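Malonyl CoA-acyl carrier protein transacylase (PDB 3QAT) probably transfers the malonyl group from malonyl-CoA to the acyl carrier protein, supplying malonyl units for fatty acid biosynthesis. Local coordinates at residues 233-237 with 238-242. Residues are numbered along the deposited sequence; the frame is centred on the assembly and turned at random.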
ATOM      1  N   PRO A 233      14.657   8.508   1.776  1.00 13.30           N
ATOM      2  CA  PRO A 233      13.518   8.800   2.636  1.00 12.73           C
ATOM      3  C   PRO A 233      12.221   8.151   2.176  1.00 10.92           C
ATOM      4  O   PRO A 233      12.003   7.959   0.974  1.00 10.05           O
ATOM      5  CB  PRO A 233      13.366  10.329   2.537  1.00 12.75           C
ATOM      6  CG  PRO A 233      14.697  10.831   2.061  1.00 14.96           C
ATOM      7  CD  PRO A 233      15.220   9.745   1.170  1.00 14.73           C
ATOM      8  N   LEU A 234      11.384   7.856   3.162  1.00 10.69           N
ATOM      9  CA  LEU A 234      10.019   7.417   2.899  1.00  9.73           C
ATOM     10  C   LEU A 234       9.064   8.616   2.865  1.00 10.75           C
ATOM     11  O   LEU A 234       9.022   9.409   3.828  1.00 11.51           O
ATOM     12  CB  LEU A 234       9.614   6.476   4.029  1.00 10.49           C
ATOM     13  CG  LEU A 234       8.156   5.987   3.958  1.00  8.27           C
ATOM     14  CD1 LEU A 234       7.996   4.861   2.926  1.00  9.51           C
ATOM     15  CD2 LEU A 234       7.636   5.572   5.347  1.00  9.73           C
ATOM     16  N   ILE A 235       8.253   8.735   1.806  1.00  9.52           N
ATOM     17  CA  ILE A 235       7.226   9.773   1.819  1.00 10.10           C
ATOM     18  C   ILE A 235       5.984   9.140   2.473  1.00  9.71           C
ATOM     19  O   ILE A 235       5.236   8.408   1.825  1.00 10.46           O
ATOM     20  CB  ILE A 235       6.882  10.292   0.403  1.00  9.82           C
ATOM     21  CG1 ILE A 235       8.146  10.612  -0.398  1.00 10.43           C
ATOM     22  CG2 ILE A 235       5.936  11.527   0.506  1.00 11.09           C
ATOM     23  CD1 ILE A 235       9.149  11.580   0.304  1.00 12.19           C
ATOM     24  N   ALA A 236       5.809   9.380   3.765  1.00 10.64           N
ATOM     25  CA  ALA A 236       4.817   8.660   4.564  1.00 10.36           C
ATOM     26  C   ALA A 236       3.395   9.023   4.198  1.00 10.59           C
ATOM     27  O   ALA A 236       3.083  10.174   3.907  1.00 10.05           O
ATOM     28  CB  ALA A 236       5.050   8.882   6.073  1.00 11.38           C
ATOM     29  N   ASN A 237       2.509   8.028   4.257  1.00  9.54           N
ATOM     30  CA  ASN A 237       1.099   8.228   3.940  1.00  9.26           C
ATOM     31  C   ASN A 237       0.423   9.308   4.805  1.00 10.05           C
ATOM     32  O   ASN A 237      -0.511   9.964   4.340  1.00 10.06           O
ATOM     33  CB  ASN A 237       0.288   6.927   4.183  1.00  8.13           C
ATOM     34  CG  ASN A 237       0.535   5.809   3.180  1.00  8.56           C
ATOM     35  OD1 ASN A 237       0.017   4.721   3.404  1.00  8.24           O
ATOM     36  ND2 ASN A 237       1.214   6.064   2.067  1.00  6.91           N
ATOM     37  N   VAL A 238       0.893   9.482   6.057  1.00 10.93           N
ATOM     38  CA  VAL A 238       0.242  10.355   7.030  1.00 12.44           C
ATOM     39  C   VAL A 238       0.776  11.783   6.914  1.00 12.51           C
ATOM     40  O   VAL A 238       0.021  12.746   7.070  1.00 13.30           O
ATOM     41  CB  VAL A 238       0.448   9.800   8.482  1.00 13.49           C
ATOM     42  CG1 VAL A 238       0.121  10.833   9.576  1.00 16.40           C
ATOM     43  CG2 VAL A 238      -0.425   8.550   8.642  1.00 15.18           C
ATOM     44  N   SER A 239       2.056  11.897   6.589  1.00 12.70           N
ATOM     45  CA  SER A 239       2.765  13.196   6.682  1.00 13.18           C
ATOM     46  C   SER A 239       3.086  13.842   5.333  1.00 13.37           C
ATOM     47  O   SER A 239       3.214  15.076   5.248  1.00 13.69           O
ATOM     48  CB  SER A 239       4.049  13.039   7.479  1.00 14.05           C
ATOM     49  OG  SER A 239       4.970  12.191   6.791  1.00 13.50           O
ATOM     50  N   VAL A 240       3.186  13.030   4.281  1.00 11.22           N
ATOM     51  CA  VAL A 240       3.548  13.527   2.932  1.00 12.40           C
ATOM     52  C   VAL A 240       4.831  14.406   2.954  1.00 12.60           C
ATOM     53  O   VAL A 240       4.938  15.410   2.232  1.00 13.32           O
ATOM     54  CB  VAL A 240       2.389  14.256   2.225  1.00 13.00           C
ATOM     55  CG1 VAL A 240       2.605  14.254   0.699  1.00 13.61           C
ATOM     56  CG2 VAL A 240       1.076  13.596   2.535  1.00 14.29           C
ATOM     57  N   ILE A 241       5.801  13.986   3.754  1.00 12.45           N
ATOM     58  CA  ILE A 241       7.132  14.589   3.744  1.00 13.97           C
ATOM     59  C   ILE A 241       8.170  13.487   3.780  1.00 13.19           C
ATOM     60  O   ILE A 241       7.857  12.329   4.147  1.00 12.58           O
ATOM     61  CB  ILE A 241       7.342  15.584   4.920  1.00 14.58           C
ATOM     62  CG1 ILE A 241       7.174  14.888   6.268  1.00 15.62           C
ATOM     63  CG2 ILE A 241       6.436  16.809   4.781  1.00 17.23           C
ATOM     64  CD1 ILE A 241       7.294  15.828   7.491  1.00 16.42           C
ATOM     65  N   PRO A 242       9.415  13.806   3.396  1.00 13.34           N
ATOM     66  CA  PRO A 242      10.429  12.758   3.431  1.00 13.55           C
ATOM     67  C   PRO A 242      10.809  12.424   4.876  1.00 14.90           C
ATOM     68  O   PRO A 242      11.244  13.295   5.646  1.00 18.41           O
ATOM     69  CB  PRO A 242      11.609  13.336   2.624  1.00 15.46           C
ATOM     70  CG  PRO A 242      11.271  14.755   2.364  1.00 14.08           C
ATOM     71  CD  PRO A 242       9.846  15.007   2.648  1.00 12.55           C
TER
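From Ile235 to Pro242 the chain doubles back on itself, so that the two residues face each other as an antiparallel non-hydrogen-bonded pair, while Val240 N donates to Ala236 O at 2.9 Å to tie the turn between them.

Proline suits position 242, since this pair asks for no N-H from it. Pro242 CB presses on Pro233 CB at 3.5 Å, a tight carbon contact. Ile235 CD1 lies 3.6 Å from Pro242 CA, and the two side chains run side by side. Ile235 divides its branches: the first torsion (chi1 -48°) sets CG2 anti to the backbone N, where it rests against the backbone of Val240, and the second (chi2 -53°) turns CD1 to the Pro242 ring. Thr266 and Trp269 of helix 263-272 pack on this apolar side.

In the acyl transferase domain this small hairpin runs beside strand 93-96, and its turn reaches what is probably the nucleophile elbow, the GxSxG motif around Ser98. Asn237, Val238 and Ser239 carry the bend in helix-like backbone angles, and Ser239 N adds a weak bond to Ala236 O. Val240 then takes a left-handed helical conformation, unusual for a beta-branched residue, and turns the chain into its return arm. There Ile241 O receives a CA-H...O contact from Ile235 CA (3.5 Å).

Asn237 makes the link to the elbow. Its CB already leads away from residues 238-242, and CG anti to the carbonyl carbon (chi1 -72°) carries the amide further that way. An amide can both give and accept here, ND2 bonding to Gly96 O and OD1 taking bonds from Ser98 N and Gln256 NE2. Ser239 OG lies 3.4 Å from Ala236 CB, a methyl with no further branch, while that hydroxyl hydrogen-bonds Glu243 OE2.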